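Local coordinates for oxidoreductase protein (Agrobacterium radiobacter, PDB 5UI9) that is a probable NAD-dependent oxidoreductase of the GFO/IDH/MocA family, caught with NAD and a small dihydroxy acid in its active-site cleft, at residues C13-V18 with S163-L168; G151-R156 with R188-D193; H22-V27 with F68-I73. All blocks are in the same frame, centred on the assembly; numbering follows the deposited sequence.

Two of the contacts share helix 17-26 of the Rossmann domain: interaction 1 uses the turn that leads into it, and interaction 3 its C-terminal half, their centres lying about 18 Å apart. In sequence, both segments of interaction 3 fall between those of interaction 1. Interaction 2 opens after interaction 3 has closed, and its segments alternate with those of interaction 1. It belongs to the C-terminal domain, and its centre is about 26 Å from that of interaction 1 and about 29 Å from that of interaction 3. Interactions 2 and 3 thus each hold a helix to a sheet within one domain, whereas interaction 1 bridges the two domains at NAD.

Interaction 1 of 3, residues C13-V18 with S163-L168; sequences CGFFAV and SGQPYL. With NAD (nicotinamide-adenine-dinucleotide), chain C; 8A1 ((2S)-2,3-dihydroxy-2-methylpropanoic acid), chain D.
Q165, packed against F15, offers its amide nitrogen to two acceptors. Q165 NE2 meets 8A1 O2 at 3.0 Å, nearly straight at 167°, and Y167 OH at 3.1 Å, the hydroxyl tilted out of the amide plane. Y167 OH donates to NAD O1N at 2.7 Å, so a short chain of hydrogen bonds connects the bound acid to the nicotinamide-side phosphate. The facing turn's backbone supplies two more phosphate bonds: F15 N to adenosine-side NAD O2A at 3.0 Å and F16 N to nicotinamide-side NAD O2N at 2.9 Å.

F15 has G164 O over one ring face, 3.5 Å from F15 CG, and a CH-pi contact from G164 CA, 4.1 Å from the F15 ring centroid and 17° off its normal. Q165 OE1 comes obliquely to the same ring, 3.5 Å from F15 CE2. With CG opposite the backbone N (chi1 -161°), F16 swings its ring to the nicotinamide, where NAD C4N, the hydride-accepting carbon, lies over its face toward the rim.

The turn carrying F15 and F16, consistent with a GxGxxA Rossmann motif, links strand 6-11 to helix 17-26, and F16 touches helix 289-308; residues 163-168 begin in the short helix 161-164 of the C-terminal domain and run beyond it.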
loop_
_atom_site.group_PDB
_atom_site.type_symbol
_atom_site.label_atom_id
_atom_site.label_comp_id
_atom_site.label_asym_id
_atom_site.label_seq_id
_atom_site.Cartn_x
_atom_site.Cartn_y
_atom_site.Cartn_z
ATOM N N CYS A 13 -22.796 -28.671 -7.282
ATOM C CA CYS A 13 -22.715 -29.214 -5.920
ATOM C C CYS A 13 -21.264 -29.468 -5.496
ATOM O O CYS A 13 -20.920 -30.563 -5.034
ATOM C CB CYS A 13 -23.542 -30.502 -5.825
ATOM S SG CYS A 13 -25.316 -30.240 -6.053
ATOM N N GLY A 14 -20.425 -28.444 -5.633
ATOM C CA GLY A 14 -18.986 -28.591 -5.440
ATOM C C GLY A 14 -18.514 -28.253 -4.046
ATOM O O GLY A 14 -19.286 -28.294 -3.085
ATOM N N PHE A 15 -17.235 -27.897 -3.958
ATOM C CA PHE A 15 -16.575 -27.562 -2.699
ATOM C C PHE A 15 -17.301 -26.450 -1.939
ATOM O O PHE A 15 -17.732 -26.645 -0.797
ATOM C CB PHE A 15 -15.121 -27.161 -2.986
ATOM C CG PHE A 15 -14.401 -26.545 -1.814
ATOM C CD1 PHE A 15 -13.975 -27.332 -0.747
ATOM C CD2 PHE A 15 -14.127 -25.177 -1.787
ATOM C CE1 PHE A 15 -13.289 -26.764 0.328
ATOM C CE2 PHE A 15 -13.446 -24.607 -0.717
ATOM C CZ PHE A 15 -13.032 -25.401 0.343
ATOM N N PHE A 16 -17.453 -25.295 -2.581
ATOM C CA PHE A 16 -18.054 -24.151 -1.909
ATOM C C PHE A 16 -19.572 -24.228 -1.751
ATOM O O PHE A 16 -20.119 -23.651 -0.809
ATOM C CB PHE A 16 -17.667 -22.830 -2.577
ATOM C CG PHE A 16 -17.869 -21.640 -1.679
ATOM C CD1 PHE A 16 -17.011 -21.419 -0.601
ATOM C CD2 PHE A 16 -18.936 -20.772 -1.873
ATOM C CE1 PHE A 16 -17.196 -20.337 0.239
ATOM C CE2 PHE A 16 -19.128 -19.686 -1.027
ATOM C CZ PHE A 16 -18.250 -19.461 0.021
ATOM N N ALA A 17 -20.247 -24.933 -2.653
ATOM C CA ALA A 17 -21.716 -25.064 -2.588
ATOM C C ALA A 17 -22.241 -25.712 -1.308
ATOM O O ALA A 17 -23.374 -25.457 -0.923
ATOM C CB ALA A 17 -22.237 -25.829 -3.793
ATOM N N VAL A 18 -21.423 -26.542 -0.657
ATOM C CA VAL A 18 -21.780 -27.137 0.638
ATOM C C VAL A 18 -22.077 -26.033 1.663
ATOM O O VAL A 18 -23.010 -26.169 2.455
ATOM C CB VAL A 18 -20.673 -28.099 1.154
ATOM C CG1 VAL A 18 -20.973 -28.593 2.573
ATOM C CG2 VAL A 18 -20.502 -29.282 0.197
ATOM N N SER A 163 -5.739 -26.837 -2.096
ATOM C CA SER A 163 -6.280 -28.134 -1.628
ATOM C C SER A 163 -7.760 -28.274 -1.958
ATOM O O SER A 163 -8.156 -29.205 -2.653
ATOM C CB SER A 163 -6.093 -28.322 -0.117
ATOM O OG SER A 163 -4.765 -28.700 0.177
ATOM N N GLY A 164 -8.562 -27.343 -1.450
ATOM C CA GLY A 164 -10.002 -27.349 -1.681
ATOM C C GLY A 164 -10.409 -26.938 -3.087
ATOM O O GLY A 164 -11.468 -27.357 -3.567
ATOM N N GLN A 165 -9.572 -26.124 -3.741
ATOM C CA GLN A 165 -9.878 -25.535 -5.048
ATOM C C GLN A 165 -8.695 -25.733 -6.023
ATOM O O GLN A 165 -8.054 -24.757 -6.410
ATOM C CB GLN A 165 -10.226 -24.044 -4.873
ATOM C CG GLN A 165 -11.476 -23.797 -4.026
ATOM C CD GLN A 165 -11.611 -22.371 -3.529
ATOM O OE1 GLN A 165 -11.548 -22.123 -2.318
ATOM N NE2 GLN A 165 -11.813 -21.424 -4.455
ATOM N N PRO A 166 -8.415 -26.995 -6.427
ATOM C CA PRO A 166 -7.232 -27.346 -7.265
ATOM C C PRO A 166 -7.096 -26.606 -8.612
ATOM O O PRO A 166 -5.975 -26.365 -9.067
ATOM C CB PRO A 166 -7.388 -28.859 -7.514
ATOM C CG PRO A 166 -8.471 -29.333 -6.619
ATOM C CD PRO A 166 -9.314 -28.154 -6.242
ATOM N N TYR A 167 -8.227 -26.290 -9.240
ATOM C CA TYR A 167 -8.276 -25.463 -10.468
ATOM C C TYR A 167 -7.523 -24.123 -10.390
ATOM O O TYR A 167 -7.032 -23.631 -11.410
ATOM C CB TYR A 167 -9.737 -25.217 -10.915
ATOM C CG TYR A 167 -10.613 -24.567 -9.863
ATOM C CD1 TYR A 167 -10.658 -23.178 -9.719
ATOM C CD2 TYR A 167 -11.407 -25.344 -9.014
ATOM C CE1 TYR A 167 -11.461 -22.586 -8.753
ATOM C CE2 TYR A 167 -12.208 -24.759 -8.043
ATOM C CZ TYR A 167 -12.232 -23.382 -7.918
ATOM O OH TYR A 167 -13.011 -22.816 -6.952
ATOM N N LEU A 168 -7.430 -23.546 -9.189
ATOM C CA LEU A 168 -6.694 -22.300 -8.962
ATOM C C LEU A 168 -5.204 -22.379 -9.345
ATOM O O LEU A 168 -4.615 -21.369 -9.736
ATOM C CB LEU A 168 -6.830 -21.858 -7.495
ATOM C CG LEU A 168 -8.233 -21.471 -7.000
ATOM C CD1 LEU A 168 -8.205 -21.100 -5.521
ATOM C CD2 LEU A 168 -8.838 -20.344 -7.838
HETATM P PA NAD C . -15.846 -27.066 -7.701
HETATM O O1A NAD C . -15.150 -27.524 -8.965
HETATM O O2A NAD C . -15.498 -27.690 -6.378
HETATM O O5B NAD C . -17.424 -27.212 -7.916
HETATM C C5B NAD C . -18.061 -26.980 -9.165
HETATM C C4B NAD C . -19.126 -28.053 -9.332
HETATM O O4B NAD C . -19.981 -27.689 -10.410
HETATM C C3B NAD C . -18.539 -29.415 -9.670
HETATM O O3B NAD C . -19.084 -30.401 -8.783
HETATM C C2B NAD C . -18.927 -29.668 -11.120
HETATM O O2B NAD C . -19.204 -31.047 -11.363
HETATM C C1B NAD C . -20.167 -28.805 -11.279
HETATM N N9A NAD C . -20.460 -28.261 -12.625
HETATM C C8A NAD C . -19.630 -27.590 -13.447
HETATM N N7A NAD C . -20.287 -27.221 -14.578
HETATM C C5A NAD C . -21.561 -27.643 -14.476
HETATM C C6A NAD C . -22.797 -27.594 -15.303
HETATM N N6A NAD C . -22.810 -26.996 -16.515
HETATM N N1A NAD C . -23.918 -28.164 -14.803
HETATM C C2A NAD C . -23.945 -28.774 -13.599
HETATM N N3A NAD C . -22.862 -28.854 -12.802
HETATM C C4A NAD C . -21.670 -28.319 -13.177
HETATM O O3 NAD C . -15.685 -25.470 -7.597
HETATM P PN NAD C . -15.767 -24.646 -6.210
HETATM O O1N NAD C . -14.420 -24.645 -5.531
HETATM O O2N NAD C . -16.979 -25.093 -5.434
HETATM O O5D NAD C . -15.992 -23.183 -6.810
HETATM C C5D NAD C . -17.160 -22.899 -7.569
HETATM C C4D NAD C . -17.279 -21.394 -7.710
HETATM O O4D NAD C . -17.391 -20.823 -6.403
HETATM C C3D NAD C . -16.057 -20.781 -8.379
HETATM O O3D NAD C . -16.468 -19.874 -9.407
HETATM C C2D NAD C . -15.325 -20.064 -7.258
HETATM O O2D NAD C . -14.690 -18.857 -7.682
HETATM C C1D NAD C . -16.441 -19.768 -6.259
HETATM N N1N NAD C . -16.026 -19.638 -4.850
HETATM C C2N NAD C . -16.527 -18.594 -4.164
HETATM C C3N NAD C . -16.216 -18.365 -2.833
HETATM C C7N NAD C . -16.821 -17.171 -2.148
HETATM O O7N NAD C . -17.956 -16.817 -2.460
HETATM N N7N NAD C . -16.133 -16.512 -1.213
HETATM C C4N NAD C . -15.351 -19.254 -2.191
HETATM C C5N NAD C . -14.839 -20.338 -2.906
HETATM C C6N NAD C . -15.198 -20.518 -4.242
HETATM O OXT 8A1 D . -13.318 -16.908 -1.190
HETATM C C 8A1 D . -12.947 -17.048 -2.380
HETATM O O 8A1 D . -13.606 -16.600 -3.344
HETATM C CA 8A1 D . -11.655 -17.768 -2.668
HETATM C CB 8A1 D . -10.576 -16.692 -2.784
HETATM O O1 8A1 D . -9.266 -17.262 -2.867
HETATM O O2 8A1 D . -11.767 -18.499 -3.901
HETATM C C3 8A1 D . -11.351 -18.773 -1.555
#

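Interaction 2 of 3, residues G151-R156 with R188-D193; sequences GRFSFR and RFILGD
F153 meets I190 and L191 with the outer end of its ring. On one flank I190 touches it with CB and CG1, the base of its side chain, CG1 of I190 lying 3.9 Å from CE2 of F153; on the other, CE1 of F153 lies 3.9 Å from CD1 of L191. I190 CG1 and L191 CD1 both approach the ring edge close to its plane, so the phenyl group wedges against two consecutive helical residues without laying a face on either. With chi1 -53°, F153 CG sits beside the backbone N, on a CB that already points toward the helix. L191 CD1 is 4.2 Å from G151 N, the glycine having no side chain to stand between methyl and strand.

Behind this apolar shell the helix end is tied to the chain that follows it. G192 leaves helical geometry with positive phi (80°), and the turn brings D193 back to R188. The guanidinium grips a single carboxylate oxygen side-on: NE of R188 is 2.9 Å and NH2 of R188 2.8 Å from D193 OD1, which lies near the guanidinium plane. R188 NH2 also forms a salt bridge with D318 of helix 316-335.

This is helix-on-sheet packing of the GFO/IDH/MocA C-terminal domain: helix 175-191 lies against the large mixed sheet through strand 148-156, whose R156 bridges to D249 of the second subunit. T183, I186 and A187 also touch F153, and helix 131-141 packs on I190.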
loop_
_atom_site.group_PDB
_atom_site.type_symbol
_atom_site.label_atom_id
_atom_site.label_comp_id
_atom_site.label_asym_id
_atom_site.label_seq_id
_atom_site.Cartn_x
_atom_site.Cartn_y
_atom_site.Cartn_z
ATOM N N GLY A 151 -7.153 5.155 0.865
ATOM C CA GLY A 151 -7.382 3.844 1.460
ATOM C C GLY A 151 -6.376 2.795 1.047
ATOM O O GLY A 151 -5.718 2.925 0.025
ATOM N N ARG A 152 -6.255 1.761 1.873
ATOM C CA ARG A 152 -5.557 0.552 1.509
ATOM C C ARG A 152 -6.422 -0.640 1.873
ATOM O O ARG A 152 -6.925 -0.716 2.994
ATOM C CB ARG A 152 -4.221 0.441 2.237
ATOM C CG ARG A 152 -3.400 -0.760 1.776
ATOM C CD ARG A 152 -2.436 -1.246 2.837
ATOM N NE ARG A 152 -1.640 -2.373 2.350
ATOM C CZ ARG A 152 -0.808 -3.094 3.094
ATOM N NH1 ARG A 152 -0.628 -2.827 4.381
ATOM N NH2 ARG A 152 -0.146 -4.096 2.546
ATOM N N PHE A 153 -6.552 -1.570 0.928
ATOM C CA PHE A 153 -7.305 -2.804 1.092
ATOM C C PHE A 153 -6.355 -3.950 0.751
ATOM O O PHE A 153 -5.912 -4.060 -0.388
ATOM C CB PHE A 153 -8.511 -2.809 0.148
ATOM C CG PHE A 153 -9.382 -1.589 0.278
ATOM C CD1 PHE A 153 -9.082 -0.421 -0.430
ATOM C CD2 PHE A 153 -10.495 -1.597 1.112
ATOM C CE1 PHE A 153 -9.872 0.711 -0.300
ATOM C CE2 PHE A 153 -11.288 -0.465 1.246
ATOM C CZ PHE A 153 -10.976 0.690 0.540
ATOM N N SER A 154 -6.064 -4.803 1.729
ATOM C CA SER A 154 -4.950 -5.750 1.643
ATOM C C SER A 154 -5.383 -7.159 2.048
ATOM O O SER A 154 -5.983 -7.347 3.099
ATOM C CB SER A 154 -3.810 -5.275 2.550
ATOM O OG SER A 154 -2.661 -6.089 2.409
ATOM N N PHE A 155 -5.091 -8.138 1.195
ATOM C CA PHE A 155 -5.334 -9.549 1.489
ATOM C C PHE A 155 -4.049 -10.267 1.118
ATOM O O PHE A 155 -3.805 -10.539 -0.063
ATOM C CB PHE A 155 -6.531 -10.060 0.672
ATOM C CG PHE A 155 -6.962 -11.476 1.004
ATOM C CD1 PHE A 155 -6.259 -12.577 0.523
ATOM C CD2 PHE A 155 -8.121 -11.706 1.744
ATOM C CE1 PHE A 155 -6.670 -13.871 0.814
ATOM C CE2 PHE A 155 -8.536 -12.997 2.032
ATOM C CZ PHE A 155 -7.808 -14.080 1.565
ATOM N N ARG A 156 -3.211 -10.520 2.121
ATOM C CA ARG A 156 -1.909 -11.161 1.919
ATOM C C ARG A 156 -1.884 -12.412 2.782
ATOM O O ARG A 156 -2.029 -12.328 3.999
ATOM C CB ARG A 156 -0.759 -10.222 2.293
ATOM C CG ARG A 156 -0.849 -8.839 1.661
ATOM C CD ARG A 156 0.472 -8.080 1.780
ATOM N NE ARG A 156 1.445 -8.567 0.792
ATOM C CZ ARG A 156 1.430 -8.279 -0.510
ATOM N NH1 ARG A 156 0.487 -7.495 -1.038
ATOM N NH2 ARG A 156 2.363 -8.799 -1.307
ATOM N N ARG A 188 -14.572 -0.541 -4.010
ATOM C CA ARG A 188 -15.769 0.149 -4.547
ATOM C C ARG A 188 -16.835 0.391 -3.492
ATOM O O ARG A 188 -17.384 1.485 -3.390
ATOM C CB ARG A 188 -16.424 -0.674 -5.654
ATOM C CG ARG A 188 -15.722 -0.629 -6.990
ATOM C CD ARG A 188 -16.587 -1.269 -8.066
ATOM N NE ARG A 188 -17.909 -0.638 -8.152
ATOM C CZ ARG A 188 -19.090 -1.216 -7.904
ATOM N NH1 ARG A 188 -19.208 -2.508 -7.583
ATOM N NH2 ARG A 188 -20.188 -0.479 -8.005
ATOM N N PHE A 189 -17.138 -0.659 -2.738
ATOM C CA PHE A 189 -18.133 -0.620 -1.667
ATOM C C PHE A 189 -17.832 0.492 -0.660
ATOM O O PHE A 189 -18.726 1.228 -0.264
ATOM C CB PHE A 189 -18.179 -1.995 -0.984
ATOM C CG PHE A 189 -19.183 -2.111 0.127
ATOM C CD1 PHE A 189 -20.538 -1.862 -0.105
ATOM C CD2 PHE A 189 -18.786 -2.511 1.399
ATOM C CE1 PHE A 189 -21.466 -1.989 0.922
ATOM C CE2 PHE A 189 -19.707 -2.641 2.429
ATOM C CZ PHE A 189 -21.056 -2.386 2.187
ATOM N N ILE A 190 -16.560 0.620 -0.271
ATOM C CA ILE A 190 -16.131 1.613 0.713
ATOM C C ILE A 190 -15.918 3.013 0.118
ATOM O O ILE A 190 -16.415 3.987 0.673
ATOM C CB ILE A 190 -14.842 1.150 1.449
ATOM C CG1 ILE A 190 -15.069 -0.208 2.145
ATOM C CG2 ILE A 190 -14.376 2.191 2.458
ATOM C CD1 ILE A 190 -16.339 -0.305 2.972
ATOM N N LEU A 191 -15.167 3.117 -0.980
ATOM C CA LEU A 191 -14.762 4.432 -1.529
ATOM C C LEU A 191 -15.404 4.807 -2.869
ATOM O O LEU A 191 -15.018 5.813 -3.474
ATOM C CB LEU A 191 -13.236 4.497 -1.656
ATOM C CG LEU A 191 -12.439 4.370 -0.360
ATOM C CD1 LEU A 191 -10.952 4.393 -0.673
ATOM C CD2 LEU A 191 -12.794 5.474 0.623
ATOM N N GLY A 192 -16.393 4.027 -3.314
ATOM C CA GLY A 192 -17.110 4.308 -4.560
ATOM C C GLY A 192 -16.396 3.873 -5.831
ATOM O O GLY A 192 -15.237 3.418 -5.808
ATOM N N ASP A 193 -17.097 4.055 -6.950
ATOM C CA ASP A 193 -16.650 3.584 -8.266
ATOM C C ASP A 193 -15.345 4.256 -8.693
ATOM O O ASP A 193 -15.017 5.359 -8.235
ATOM C CB ASP A 193 -17.731 3.812 -9.339
ATOM C CG ASP A 193 -19.039 3.068 -9.047
ATOM O OD1 ASP A 193 -19.014 2.020 -8.363
ATOM O OD2 ASP A 193 -20.099 3.537 -9.512
#

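Interaction 3 of 3, residues H22-V27 with F68-I73. With MG (magnesium ion), chain E.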
loop_
_atom_site.group_PDB
_atom_site.type_symbol
_atom_site.label_atom_id
_atom_site.label_comp_id
_atom_site.label_asym_id
_atom_site.label_seq_id
_atom_site.Cartn_x
_atom_site.Cartn_y
_atom_site.Cartn_z
ATOM N N HIS A 22 -25.725 -25.281 3.437
ATOM C CA HIS A 22 -25.890 -25.070 4.884
ATOM C C HIS A 22 -26.624 -23.761 5.132
ATOM O O HIS A 22 -27.600 -23.722 5.886
ATOM C CB HIS A 22 -24.547 -25.013 5.625
ATOM C CG HIS A 22 -23.923 -26.349 5.889
ATOM N ND1 HIS A 22 -24.538 -27.321 6.647
ATOM C CD2 HIS A 22 -22.713 -26.852 5.548
ATOM C CE1 HIS A 22 -23.749 -28.377 6.732
ATOM N NE2 HIS A 22 -22.635 -28.118 6.074
ATOM N N ALA A 23 -26.156 -22.696 4.483
ATOM C CA ALA A 23 -26.748 -21.365 4.661
ATOM C C ALA A 23 -28.219 -21.291 4.235
ATOM O O ALA A 23 -29.016 -20.637 4.904
ATOM C CB ALA A 23 -25.933 -20.315 3.924
ATOM N N TRP A 24 -28.576 -21.957 3.139
ATOM C CA TRP A 24 -29.979 -21.964 2.686
ATOM C C TRP A 24 -30.930 -22.569 3.721
ATOM O O TRP A 24 -32.078 -22.139 3.827
ATOM C CB TRP A 24 -30.148 -22.685 1.342
ATOM C CG TRP A 24 -29.705 -21.888 0.159
ATOM C CD1 TRP A 24 -28.775 -22.254 -0.761
ATOM C CD2 TRP A 24 -30.187 -20.604 -0.251
ATOM N NE1 TRP A 24 -28.633 -21.277 -1.709
ATOM C CE2 TRP A 24 -29.488 -20.252 -1.419
ATOM C CE3 TRP A 24 -31.131 -19.710 0.264
ATOM C CZ2 TRP A 24 -29.699 -19.046 -2.080
ATOM C CZ3 TRP A 24 -31.342 -18.516 -0.394
ATOM C CH2 TRP A 24 -30.632 -18.193 -1.555
ATOM N N LYS A 25 -30.453 -23.556 4.473
ATOM C CA LYS A 25 -31.223 -24.132 5.577
ATOM C C LYS A 25 -31.492 -23.066 6.647
ATOM O O LYS A 25 -32.640 -22.882 7.047
ATOM C CB LYS A 25 -30.501 -25.373 6.136
ATOM C CG LYS A 25 -31.192 -26.075 7.302
ATOM C CD LYS A 25 -31.285 -27.594 7.122
ATOM C CE LYS A 25 -29.947 -28.286 6.856
ATOM N NZ LYS A 25 -28.919 -27.969 7.881
ATOM N N ASP A 26 -30.445 -22.343 7.057
ATOM C CA ASP A 26 -30.566 -21.220 8.009
ATOM C C ASP A 26 -31.370 -20.020 7.491
ATOM O O ASP A 26 -31.914 -19.278 8.289
ATOM C CB ASP A 26 -29.181 -20.686 8.426
ATOM C CG ASP A 26 -28.416 -21.624 9.355
ATOM O OD1 ASP A 26 -28.985 -22.607 9.880
ATOM O OD2 ASP A 26 -27.210 -21.356 9.564
ATOM N N VAL A 27 -31.400 -19.788 6.180
ATOM C CA VAL A 27 -32.144 -18.647 5.629
ATOM C C VAL A 27 -33.628 -18.788 5.969
ATOM O O VAL A 27 -34.208 -19.858 5.782
ATOM C CB VAL A 27 -31.983 -18.519 4.086
ATOM C CG1 VAL A 27 -33.023 -17.564 3.488
ATOM C CG2 VAL A 27 -30.569 -18.065 3.718
ATOM N N PHE A 68 -39.410 -24.411 -9.117
ATOM C CA PHE A 68 -38.595 -23.579 -8.220
ATOM C C PHE A 68 -38.687 -22.089 -8.566
ATOM O O PHE A 68 -38.841 -21.718 -9.730
ATOM C CB PHE A 68 -37.126 -24.042 -8.201
ATOM C CG PHE A 68 -36.557 -24.332 -9.556
ATOM C CD1 PHE A 68 -36.677 -25.606 -10.112
ATOM C CD2 PHE A 68 -35.899 -23.342 -10.278
ATOM C CE1 PHE A 68 -36.155 -25.880 -11.367
ATOM C CE2 PHE A 68 -35.375 -23.608 -11.535
ATOM C CZ PHE A 68 -35.498 -24.881 -12.079
ATOM N N ASP A 69 -38.589 -21.254 -7.533
ATOM C CA ASP A 69 -38.718 -19.793 -7.655
ATOM C C ASP A 69 -37.396 -19.078 -7.974
ATOM O O ASP A 69 -37.401 -17.952 -8.470
ATOM C CB ASP A 69 -39.293 -19.216 -6.357
ATOM C CG ASP A 69 -40.609 -19.860 -5.972
ATOM O OD1 ASP A 69 -41.526 -19.863 -6.813
ATOM O OD2 ASP A 69 -40.713 -20.372 -4.839
ATOM N N PHE A 70 -36.268 -19.707 -7.661
ATOM C CA PHE A 70 -34.974 -19.137 -8.028
ATOM C C PHE A 70 -33.918 -20.199 -8.227
ATOM O O PHE A 70 -34.089 -21.361 -7.829
ATOM C CB PHE A 70 -34.515 -18.116 -6.989
ATOM C CG PHE A 70 -34.165 -18.715 -5.657
ATOM C CD1 PHE A 70 -35.134 -18.872 -4.675
ATOM C CD2 PHE A 70 -32.852 -19.105 -5.374
ATOM C CE1 PHE A 70 -34.813 -19.416 -3.440
ATOM C CE2 PHE A 70 -32.523 -19.648 -4.139
ATOM C CZ PHE A 70 -33.502 -19.801 -3.169
ATOM N N VAL A 71 -32.822 -19.784 -8.849
ATOM C CA VAL A 71 -31.706 -20.670 -9.113
ATOM C C VAL A 71 -30.434 -20.089 -8.486
ATOM O O VAL A 71 -30.198 -18.882 -8.555
ATOM C CB VAL A 71 -31.568 -20.964 -10.633
ATOM C CG1 VAL A 71 -31.193 -19.723 -11.443
ATOM C CG2 VAL A 71 -30.565 -22.079 -10.869
ATOM N N ASP A 72 -29.653 -20.959 -7.841
ATOM C CA ASP A 72 -28.368 -20.617 -7.244
ATOM C C ASP A 72 -27.264 -21.341 -8.021
ATOM O O ASP A 72 -27.095 -22.555 -7.908
ATOM C CB ASP A 72 -28.355 -21.011 -5.760
ATOM C CG ASP A 72 -27.225 -20.340 -4.964
ATOM O OD1 ASP A 72 -26.636 -19.334 -5.427
ATOM O OD2 ASP A 72 -26.940 -20.823 -3.850
ATOM N N ILE A 73 -26.520 -20.583 -8.821
ATOM C CA ILE A 73 -25.478 -21.144 -9.676
ATOM C C ILE A 73 -24.139 -21.076 -8.936
ATOM O O ILE A 73 -23.558 -19.993 -8.781
ATOM C CB ILE A 73 -25.423 -20.396 -11.027
ATOM C CG1 ILE A 73 -26.768 -20.542 -11.766
ATOM C CG2 ILE A 73 -24.287 -20.921 -11.895
ATOM C CD1 ILE A 73 -27.070 -19.421 -12.737
HETATM MG MG MG E . -34.180 -22.018 4.875
HETATM O O HOH W 1 -36.107 -22.480 6.104
#
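W24 and D72 share one hydrogen bond: W24 NE1 donates to D72 OD2 at 2.8 Å with an angle of 162°, the acceptor lying within a few degrees of the indole plane. Ring and carboxylate are almost perpendicular, and W24 NE1 stands well above the carboxylate plane of D72. D72 CG is placed opposite the backbone N (chi1 -164°), which carries the carboxylate out to the indole N-H. D72 OD2 also accepts from NE2 of Q20, one helical turn before W24; two donors of the same helix thereby hold one buried carboxylate oxygen.

The aromatic contact is made with the six-membered part of the indole. F70 CE2 sits over one face, offset toward the rim, 3.5 Å from W24 CH2. The ring centroids of W24 and F70 are 4.9 Å apart and the planes are turned by 43°, an oblique meeting. F70 also meets W302 of helix 289-308 edge to face.

Both partners belong to the Rossmann fold: helix 17-26 follows strand 6-11, and strand 70-73 is one of that strand's two parallel neighbours. F70 and D72, two residues apart on strand 70-73, both point toward the helix, so W24 spans both.

Metal coordination uses the backbone at the helix end. The magnesium ion is bound by W24 O at 2.4 Å, V27 O at 2.3 Å and a water at 2.3 Å, with A30 O from the start of strand 30-36 as a further ligand.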